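Local coordinates for initiator protein NS1 (PDB 4KW3), which probably recognises the viral replication origin and, through this N-terminal nuclease domain, nicks one DNA strand to start rolling-circle replication, at residues H73-Y83 with Y242-L250; W27-H35 with R217-P225. All blocks are in the same frame, centred on the assembly; numbering follows the deposited sequence.

Interaction 1: H73-Y83 with Y242-L250; sequences HFGAVLCKAVY and YSHTLINGL
H73, at the N-cap position of helix 74-94, reaches across to S243 where strand 241-247 is interrupted, in the alpha/beta sandwich of a rolling-circle nuclease domain. The helix packs on the central sheet beside this strand; over the short segments the axes run 29° apart in the same direction and come within 7.8 Å.

H73 NE2 lies 2.9 Å from S243 OG, a hydrogen bond in which either atom could donate, and S243 OG sits at the edge of the imidazole near its plane. The same NE2 makes a weak, bent bond to S243 O, 3.3 Å away. The hydroxyl arrives with OG anti to its own backbone N (chi1 170°) and rests 3.3 Å from G75 CA, where the helix has no side chain in the way. G75 O, besides accepting from C79 N inside the helix, is bonded by S107 OG of the neighbouring strand 101-109.

Further along, A76 CB sits over one face of the H244 ring, 3.6 Å from its centroid, while C79 SG comes to the edge of that ring. L246 CD1 then packs against the helix backbone, 3.6 Å from K80 CA. The lysine's amine turns elsewhere, to D71 O.

On the side turned away from the helix, the buried T245 OG1 bonds Q106 OE1. Past the strand, the type I' turn from I247 to L250 is closed by backbone bonds between those two residues, and N248 ties it to strand 101-109 through I103 N and D102. G249 CA lies over one face of the Y83 ring, 3.9 Å from its centroid.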
loop_
_atom_site.group_PDB
_atom_site.type_symbol
_atom_site.label_atom_id
_atom_site.label_comp_id
_atom_site.label_asym_id
_atom_site.label_seq_id
_atom_site.Cartn_x
_atom_site.Cartn_y
_atom_site.Cartn_z
ATOM N N HIS A 73 -5.272 -8.926 6.347
ATOM C CA HIS A 73 -6.397 -8.426 5.553
ATOM C C HIS A 73 -5.892 -8.006 4.172
ATOM O O HIS A 73 -4.693 -7.781 3.987
ATOM C CB HIS A 73 -7.115 -7.277 6.242
ATOM C CG HIS A 73 -6.267 -6.055 6.408
ATOM N ND1 HIS A 73 -5.452 -5.858 7.503
ATOM C CD2 HIS A 73 -6.093 -4.976 5.609
ATOM C CE1 HIS A 73 -4.829 -4.704 7.382
ATOM N NE2 HIS A 73 -5.191 -4.153 6.236
ATOM N N PHE A 74 -6.806 -7.897 3.215
ATOM C CA PHE A 74 -6.404 -7.831 1.818
ATOM C C PHE A 74 -5.518 -6.627 1.519
ATOM O O PHE A 74 -4.555 -6.739 0.766
ATOM C CB PHE A 74 -7.607 -7.901 0.869
ATOM C CG PHE A 74 -8.411 -6.626 0.786
ATOM C CD1 PHE A 74 -9.324 -6.297 1.778
ATOM C CD2 PHE A 74 -8.279 -5.772 -0.311
ATOM C CE1 PHE A 74 -10.088 -5.140 1.691
ATOM C CE2 PHE A 74 -9.031 -4.596 -0.399
ATOM C CZ PHE A 74 -9.939 -4.281 0.598
ATOM N N GLY A 75 -5.809 -5.505 2.160
ATOM C CA GLY A 75 -4.990 -4.322 2.013
ATOM C C GLY A 75 -3.583 -4.550 2.515
ATOM O O GLY A 75 -2.625 -4.049 1.937
ATOM N N ALA A 76 -3.447 -5.306 3.597
ATOM C CA ALA A 76 -2.118 -5.606 4.093
ATOM C C ALA A 76 -1.355 -6.502 3.111
ATOM O O ALA A 76 -0.162 -6.291 2.868
ATOM C CB ALA A 76 -2.179 -6.230 5.486
ATOM N N VAL A 77 -2.056 -7.458 2.508
ATOM C CA VAL A 77 -1.441 -8.361 1.543
ATOM C C VAL A 77 -0.996 -7.608 0.283
ATOM O O VAL A 77 0.129 -7.792 -0.196
ATOM C CB VAL A 77 -2.414 -9.493 1.156
ATOM C CG1 VAL A 77 -1.802 -10.430 0.082
ATOM C CG2 VAL A 77 -2.792 -10.280 2.387
ATOM N N LEU A 78 -1.878 -6.755 -0.231
ATOM C CA LEU A 78 -1.583 -5.926 -1.397
ATOM C C LEU A 78 -0.301 -5.147 -1.136
ATOM O O LEU A 78 0.603 -5.056 -1.978
ATOM C CB LEU A 78 -2.726 -4.940 -1.659
ATOM C CG LEU A 78 -2.428 -4.001 -2.833
ATOM C CD1 LEU A 78 -2.135 -4.806 -4.090
ATOM C CD2 LEU A 78 -3.546 -2.996 -3.076
ATOM N N CYS A 79 -0.240 -4.603 0.065
ATOM C CA CYS A 79 0.886 -3.818 0.497
ATOM C C CYS A 79 2.187 -4.648 0.552
ATOM O O CYS A 79 3.231 -4.169 0.135
ATOM C CB CYS A 79 0.541 -3.183 1.849
ATOM S SG CYS A 79 1.720 -1.996 2.434
ATOM N N LYS A 80 2.134 -5.880 1.061
ATOM C CA LYS A 80 3.312 -6.761 1.034
ATOM C C LYS A 80 3.718 -7.119 -0.401
ATOM O O LYS A 80 4.905 -7.216 -0.708
ATOM C CB LYS A 80 3.066 -8.047 1.821
ATOM C CG LYS A 80 2.759 -7.835 3.300
ATOM C CD LYS A 80 2.290 -9.129 3.964
ATOM C CE LYS A 80 1.703 -8.879 5.334
ATOM N NZ LYS A 80 1.285 -10.171 5.972
ATOM N N ALA A 81 2.723 -7.337 -1.261
ATOM C CA ALA A 81 2.959 -7.672 -2.656
ATOM C C ALA A 81 3.763 -6.561 -3.338
ATOM O O ALA A 81 4.797 -6.818 -3.971
ATOM C CB ALA A 81 1.633 -7.900 -3.377
ATOM N N VAL A 82 3.278 -5.330 -3.194
ATOM C CA VAL A 82 3.936 -4.165 -3.762
ATOM C C VAL A 82 5.363 -3.999 -3.223
ATOM O O VAL A 82 6.297 -3.734 -3.994
ATOM C CB VAL A 82 3.097 -2.880 -3.521
ATOM C CG1 VAL A 82 3.870 -1.650 -3.923
ATOM C CG2 VAL A 82 1.790 -2.942 -4.303
ATOM N N TYR A 83 5.535 -4.191 -1.914
ATOM C CA TYR A 83 6.860 -4.153 -1.295
ATOM C C TYR A 83 7.813 -5.201 -1.918
ATOM O O TYR A 83 8.944 -4.881 -2.310
ATOM C CB TYR A 83 6.783 -4.337 0.232
ATOM C CG TYR A 83 8.147 -4.314 0.884
ATOM C CD1 TYR A 83 8.904 -5.470 1.003
ATOM C CD2 TYR A 83 8.695 -3.126 1.344
ATOM C CE1 TYR A 83 10.171 -5.436 1.554
ATOM C CE2 TYR A 83 9.953 -3.087 1.900
ATOM C CZ TYR A 83 10.680 -4.241 2.005
ATOM O OH TYR A 83 11.932 -4.200 2.564
ATOM N N TYR A 242 -5.651 4.906 5.718
ATOM C CA TYR A 242 -4.671 3.941 5.226
ATOM C C TYR A 242 -5.156 2.568 5.634
ATOM O O TYR A 242 -5.913 2.424 6.601
ATOM C CB TYR A 242 -3.264 4.188 5.808
ATOM C CG TYR A 242 -3.132 3.686 7.214
ATOM C CD1 TYR A 242 -3.608 4.444 8.286
ATOM C CD2 TYR A 242 -2.574 2.432 7.488
ATOM C CE1 TYR A 242 -3.504 3.989 9.568
ATOM C CE2 TYR A 242 -2.493 1.963 8.794
ATOM C CZ TYR A 242 -2.958 2.751 9.826
ATOM O OH TYR A 242 -2.874 2.314 11.123
ATOM N N SER A 243 -4.644 1.556 4.942
ATOM C CA SER A 243 -4.971 0.177 5.266
ATOM C C SER A 243 -3.825 -0.510 5.993
ATOM O O SER A 243 -4.040 -1.201 6.987
ATOM C CB SER A 243 -5.319 -0.596 3.993
ATOM O OG SER A 243 -5.414 -1.967 4.284
ATOM N N HIS A 244 -2.612 -0.314 5.483
ATOM C CA HIS A 244 -1.427 -1.010 5.986
ATOM C C HIS A 244 -0.156 -0.311 5.552
ATOM O O HIS A 244 -0.074 0.216 4.451
ATOM C CB HIS A 244 -1.392 -2.440 5.467
ATOM C CG HIS A 244 -0.434 -3.321 6.202
ATOM N ND1 HIS A 244 -0.654 -3.738 7.495
ATOM C CD2 HIS A 244 0.750 -3.858 5.829
ATOM C CE1 HIS A 244 0.351 -4.494 7.887
ATOM N NE2 HIS A 244 1.211 -4.588 6.892
ATOM N N THR A 245 0.846 -0.315 6.418
ATOM C CA THR A 245 2.074 0.430 6.168
ATOM C C THR A 245 3.308 -0.422 6.411
ATOM O O THR A 245 3.460 -1.012 7.482
ATOM C CB THR A 245 2.105 1.677 7.054
ATOM O OG1 THR A 245 0.985 2.466 6.706
ATOM C CG2 THR A 245 3.338 2.516 6.805
ATOM N N LEU A 246 4.169 -0.508 5.405
ATOM C CA LEU A 246 5.426 -1.252 5.538
ATOM C C LEU A 246 6.619 -0.316 5.473
ATOM O O LEU A 246 6.748 0.480 4.540
ATOM C CB LEU A 246 5.543 -2.326 4.467
ATOM C CG LEU A 246 4.631 -3.538 4.674
ATOM C CD1 LEU A 246 4.685 -4.462 3.462
ATOM C CD2 LEU A 246 5.050 -4.282 5.946
ATOM N N ILE A 247 7.459 -0.370 6.500
ATOM C CA ILE A 247 8.709 0.372 6.491
ATOM C C ILE A 247 9.866 -0.629 6.405
ATOM O O ILE A 247 10.121 -1.381 7.345
ATOM C CB ILE A 247 8.855 1.252 7.737
ATOM C CG1 ILE A 247 7.596 2.092 7.929
ATOM C CG2 ILE A 247 10.095 2.155 7.626
ATOM C CD1 ILE A 247 7.555 2.843 9.227
ATOM N N ASN A 248 10.547 -0.632 5.266
ATOM C CA ASN A 248 11.647 -1.553 5.010
ATOM C C ASN A 248 11.332 -2.983 5.401
ATOM O O ASN A 248 12.141 -3.656 6.053
ATOM C CB ASN A 248 12.931 -1.056 5.685
ATOM C CG ASN A 248 13.615 0.064 4.885
ATOM O OD1 ASN A 248 13.583 0.073 3.653
ATOM N ND2 ASN A 248 14.210 1.015 5.586
ATOM N N GLY A 249 10.125 -3.422 5.045
ATOM C CA GLY A 249 9.706 -4.792 5.278
ATOM C C GLY A 249 8.915 -4.999 6.570
ATOM O O GLY A 249 8.177 -5.972 6.703
ATOM N N LEU A 250 9.079 -4.100 7.533
ATOM C CA LEU A 250 8.375 -4.240 8.807
ATOM C C LEU A 250 7.111 -3.380 8.899
ATOM O O LEU A 250 7.108 -2.200 8.536
ATOM C CB LEU A 250 9.318 -3.938 9.978
ATOM C CG LEU A 250 10.596 -4.800 10.003
ATOM C CD1 LEU A 250 11.387 -4.551 11.273
ATOM C CD2 LEU A 250 10.316 -6.304 9.810
#

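Interaction 2: W27-H35 with R217-P225; sequences WKEKEWLLH and RCISSYSKP
Each oxygen of a single buried carboxylate, that of E31 near the start of helix 31-38, is gripped by two donors, three of the four coming from the type I turn S220-S223. This joins the first helix of the nuclease domain to the loop that follows strand 216-217.

E31 OE1 takes S220 OG at 2.6 Å on its syn side and H35 NE2 on its anti lone pair, OE1 lying close to the plane of the imidazole; H35 belongs to the same helix as the glutamate. E31 OE2 receives S221 N on its syn lone pair, with an N-H...O angle of 163°, and S221 OG at 2.8 Å nearly along the C-O bond. Four donors should fix the rotation of the carboxylate and probably favour its charged form.

S220 OG also accepts from Y222 N in an ST turn, which holds the hydroxyl between glutamate and loop backbone. K28, bent at its last two torsions, donates from NZ to S221 OG at 3.1 Å, so this hydroxyl accepts from the lysine while it donates to E31 OE2; the amine also bonds G110 O.

Y222 reaches back alongside the E31 CB, its chi1 of -46° setting CG anti to the carbonyl carbon, and the ring crosses W32 obliquely. Its hydroxyl receives a weak bond from E31 N and donates to K28 O, with Y222 OH and K28 O 2.5 Å apart in the model, a value too imprecise at this resolution to mean an unusually strong bond.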
loop_
_atom_site.group_PDB
_atom_site.type_symbol
_atom_site.label_atom_id
_atom_site.label_comp_id
_atom_site.label_asym_id
_atom_site.label_seq_id
_atom_site.Cartn_x
_atom_site.Cartn_y
_atom_site.Cartn_z
ATOM N N TRP A 27 -13.945 -2.592 -7.632
ATOM C CA TRP A 27 -13.410 -3.123 -6.365
ATOM C C TRP A 27 -14.202 -2.737 -5.087
ATOM O O TRP A 27 -14.324 -3.564 -4.191
ATOM C CB TRP A 27 -11.922 -2.749 -6.200
ATOM C CG TRP A 27 -11.726 -1.330 -5.809
ATOM C CD1 TRP A 27 -11.637 -0.249 -6.644
ATOM C CD2 TRP A 27 -11.629 -0.820 -4.473
ATOM N NE1 TRP A 27 -11.487 0.911 -5.897
ATOM C CE2 TRP A 27 -11.473 0.583 -4.567
ATOM C CE3 TRP A 27 -11.659 -1.414 -3.210
ATOM C CZ2 TRP A 27 -11.345 1.398 -3.446
ATOM C CZ3 TRP A 27 -11.531 -0.600 -2.096
ATOM C CH2 TRP A 27 -11.375 0.793 -2.224
ATOM N N LYS A 28 -14.724 -1.511 -4.975
ATOM C CA LYS A 28 -15.553 -1.195 -3.796
ATOM C C LYS A 28 -16.856 -2.009 -3.814
ATOM O O LYS A 28 -17.238 -2.628 -2.822
ATOM C CB LYS A 28 -15.883 0.294 -3.676
ATOM C CG LYS A 28 -14.690 1.212 -3.709
ATOM C CD LYS A 28 -15.073 2.662 -3.431
ATOM C CE LYS A 28 -15.421 2.887 -1.968
ATOM N NZ LYS A 28 -14.277 2.594 -1.026
ATOM N N GLU A 29 -17.524 -2.004 -4.957
ATOM C CA GLU A 29 -18.808 -2.666 -5.101
ATOM C C GLU A 29 -18.704 -4.161 -4.868
ATOM O O GLU A 29 -19.647 -4.778 -4.412
ATOM C CB GLU A 29 -19.340 -2.407 -6.502
ATOM C CG GLU A 29 -19.547 -0.929 -6.794
ATOM C CD GLU A 29 -19.892 -0.672 -8.249
ATOM O OE1 GLU A 29 -19.657 -1.572 -9.089
ATOM O OE2 GLU A 29 -20.406 0.427 -8.550
ATOM N N LYS A 30 -17.554 -4.743 -5.184
ATOM C CA LYS A 30 -17.386 -6.193 -5.150
ATOM C C LYS A 30 -16.146 -6.609 -4.354
ATOM O O LYS A 30 -15.393 -7.497 -4.770
ATOM C CB LYS A 30 -17.303 -6.729 -6.582
ATOM C CG LYS A 30 -18.558 -6.459 -7.397
ATOM C CD LYS A 30 -18.465 -7.050 -8.790
ATOM C CE LYS A 30 -19.846 -7.209 -9.411
ATOM N NZ LYS A 30 -20.698 -8.099 -8.570
ATOM N N GLU A 31 -15.951 -5.987 -3.194
ATOM C CA GLU A 31 -14.705 -6.136 -2.434
ATOM C C GLU A 31 -14.442 -7.555 -1.899
ATOM O O GLU A 31 -13.278 -7.974 -1.753
ATOM C CB GLU A 31 -14.639 -5.091 -1.315
ATOM C CG GLU A 31 -13.326 -5.056 -0.550
ATOM C CD GLU A 31 -13.423 -4.249 0.739
ATOM O OE1 GLU A 31 -13.544 -4.884 1.816
ATOM O OE2 GLU A 31 -13.421 -2.993 0.676
ATOM N N TRP A 32 -15.512 -8.292 -1.604
ATOM C CA TRP A 32 -15.383 -9.669 -1.096
ATOM C C TRP A 32 -14.594 -10.573 -2.061
ATOM O O TRP A 32 -13.908 -11.493 -1.624
ATOM C CB TRP A 32 -16.751 -10.278 -0.781
ATOM C CG TRP A 32 -17.603 -10.396 -1.986
ATOM C CD1 TRP A 32 -17.625 -11.430 -2.887
ATOM C CD2 TRP A 32 -18.550 -9.430 -2.454
ATOM N NE1 TRP A 32 -18.528 -11.162 -3.885
ATOM C CE2 TRP A 32 -19.111 -9.942 -3.646
ATOM C CE3 TRP A 32 -18.978 -8.183 -1.982
ATOM C CZ2 TRP A 32 -20.084 -9.248 -4.375
ATOM C CZ3 TRP A 32 -19.940 -7.498 -2.703
ATOM C CH2 TRP A 32 -20.485 -8.034 -3.890
ATOM N N LEU A 33 -14.686 -10.306 -3.364
ATOM C CA LEU A 33 -13.822 -10.975 -4.340
ATOM C C LEU A 33 -12.334 -10.771 -4.008
ATOM O O LEU A 33 -11.535 -11.722 -4.085
ATOM C CB LEU A 33 -14.113 -10.468 -5.755
ATOM C CG LEU A 33 -15.541 -10.604 -6.292
ATOM C CD1 LEU A 33 -15.652 -9.938 -7.660
ATOM C CD2 LEU A 33 -15.965 -12.064 -6.358
ATOM N N LEU A 34 -11.961 -9.542 -3.618
ATOM C CA LEU A 34 -10.565 -9.294 -3.274
ATOM C C LEU A 34 -10.201 -9.980 -1.968
ATOM O O LEU A 34 -9.064 -10.445 -1.819
ATOM C CB LEU A 34 -10.201 -7.795 -3.223
ATOM C CG LEU A 34 -10.280 -7.048 -4.553
ATOM C CD1 LEU A 34 -9.757 -5.636 -4.420
ATOM C CD2 LEU A 34 -9.566 -7.801 -5.678
ATOM N N HIS A 35 -11.164 -10.070 -1.044
ATOM C CA HIS A 35 -10.928 -10.765 0.225
ATOM C C HIS A 35 -10.445 -12.176 -0.074
ATOM O O HIS A 35 -9.501 -12.655 0.556
ATOM C CB HIS A 35 -12.192 -10.852 1.112
ATOM C CG HIS A 35 -12.763 -9.527 1.512
ATOM N ND1 HIS A 35 -14.054 -9.384 1.964
ATOM C CD2 HIS A 35 -12.223 -8.287 1.519
ATOM C CE1 HIS A 35 -14.289 -8.112 2.227
ATOM N NE2 HIS A 35 -13.194 -7.424 1.962
ATOM N N ARG A 217 -6.927 4.530 10.201
ATOM C CA ARG A 217 -7.023 3.263 9.509
ATOM C C ARG A 217 -8.432 2.887 9.117
ATOM O O ARG A 217 -9.372 3.067 9.902
ATOM C CB ARG A 217 -6.437 2.121 10.337
ATOM C CG ARG A 217 -6.253 0.863 9.493
ATOM C CD ARG A 217 -5.522 -0.224 10.212
ATOM N NE ARG A 217 -6.260 -0.691 11.362
ATOM C CZ ARG A 217 -6.020 -1.851 11.950
ATOM N NH1 ARG A 217 -5.069 -2.616 11.451
ATOM N NH2 ARG A 217 -6.727 -2.239 13.015
ATOM N N CYS A 218 -8.550 2.324 7.914
ATOM C CA CYS A 218 -9.765 1.661 7.492
ATOM C C CYS A 218 -9.423 0.463 6.599
ATOM O O CYS A 218 -8.814 0.630 5.550
ATOM C CB CYS A 218 -10.658 2.636 6.742
ATOM S SG CYS A 218 -12.151 1.865 6.208
ATOM N N ILE A 219 -9.777 -0.750 7.029
ATOM C CA ILE A 219 -9.397 -1.961 6.275
ATOM C C ILE A 219 -10.468 -2.526 5.330
ATOM O O ILE A 219 -10.256 -3.546 4.694
ATOM C CB ILE A 219 -8.881 -3.093 7.182
ATOM C CG1 ILE A 219 -9.979 -3.559 8.141
ATOM C CG2 ILE A 219 -7.627 -2.657 7.953
ATOM C CD1 ILE A 219 -9.506 -4.638 9.063
ATOM N N SER A 220 -11.615 -1.861 5.249
ATOM C CA SER A 220 -12.665 -2.272 4.335
ATOM C C SER A 220 -13.588 -1.130 3.927
ATOM O O SER A 220 -13.904 -0.260 4.725
ATOM C CB SER A 220 -13.505 -3.396 4.920
ATOM O OG SER A 220 -14.488 -3.771 3.969
ATOM N N SER A 221 -14.036 -1.168 2.678
ATOM C CA SER A 221 -15.062 -0.263 2.199
ATOM C C SER A 221 -16.338 -0.413 3.024
ATOM O O SER A 221 -17.137 0.516 3.099
ATOM C CB SER A 221 -15.386 -0.574 0.742
ATOM O OG SER A 221 -14.251 -0.393 -0.082
ATOM N N TYR A 222 -16.519 -1.575 3.655
ATOM C CA TYR A 222 -17.733 -1.857 4.419
ATOM C C TYR A 222 -17.483 -1.707 5.904
ATOM O O TYR A 222 -18.225 -2.228 6.731
ATOM C CB TYR A 222 -18.273 -3.257 4.105
ATOM C CG TYR A 222 -18.312 -3.556 2.627
ATOM C CD1 TYR A 222 -18.831 -2.638 1.722
ATOM C CD2 TYR A 222 -17.805 -4.743 2.131
ATOM C CE1 TYR A 222 -18.855 -2.904 0.363
ATOM C CE2 TYR A 222 -17.826 -5.020 0.779
ATOM C CZ TYR A 222 -18.349 -4.097 -0.101
ATOM O OH TYR A 222 -18.364 -4.384 -1.447
ATOM N N SER A 223 -16.433 -0.980 6.241
ATOM C CA SER A 223 -16.143 -0.689 7.631
ATOM C C SER A 223 -15.865 0.806 7.771
ATOM O O SER A 223 -15.925 1.551 6.790
ATOM C CB SER A 223 -14.954 -1.526 8.104
ATOM O OG SER A 223 -14.778 -1.429 9.504
ATOM N N LYS A 224 -15.528 1.234 8.979
ATOM C CA LYS A 224 -15.344 2.650 9.285
ATOM C C LYS A 224 -14.044 2.850 10.053
ATOM O O LYS A 224 -13.628 1.987 10.831
ATOM C CB LYS A 224 -16.517 3.188 10.119
ATOM C CG LYS A 224 -17.892 3.013 9.502
ATOM C CD LYS A 224 -18.079 3.932 8.291
ATOM C CE LYS A 224 -19.501 3.848 7.725
ATOM N NZ LYS A 224 -19.813 4.972 6.796
ATOM N N PRO A 225 -13.401 3.998 9.839
ATOM C CA PRO A 225 -12.133 4.312 10.489
ATOM C C PRO A 225 -12.228 4.287 12.005
ATOM O O PRO A 225 -11.276 3.882 12.679
ATOM C CB PRO A 225 -11.840 5.734 10.015
ATOM C CG PRO A 225 -12.589 5.891 8.772
ATOM C CD PRO A 225 -13.795 5.024 8.863
#

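Overall arrangement
Interactions 1 and 2 have centres 15 Å apart and meet directly, their segments alternating along the chain. The joint is the segment 217-225: C218 N probably hydrogen-bonds Y242 O at 2.9 Å, while I219 packs its CG2 3.3 Å from H73 NE2 and its carbonyl O 3.4 Å from F74 CE1. F74 in turn meets the ring of H35, linking the start of helix 74-94 to helix 31-38. Both contacts lie near the predicted divalent-metal site: the side chains of S243 and W27 lie about 6 Å and 8 Å from that of E108, and the side chain of W27 is also about 8 Å from that of H115. Interaction 1 is buried, interaction 2 nearer the surface.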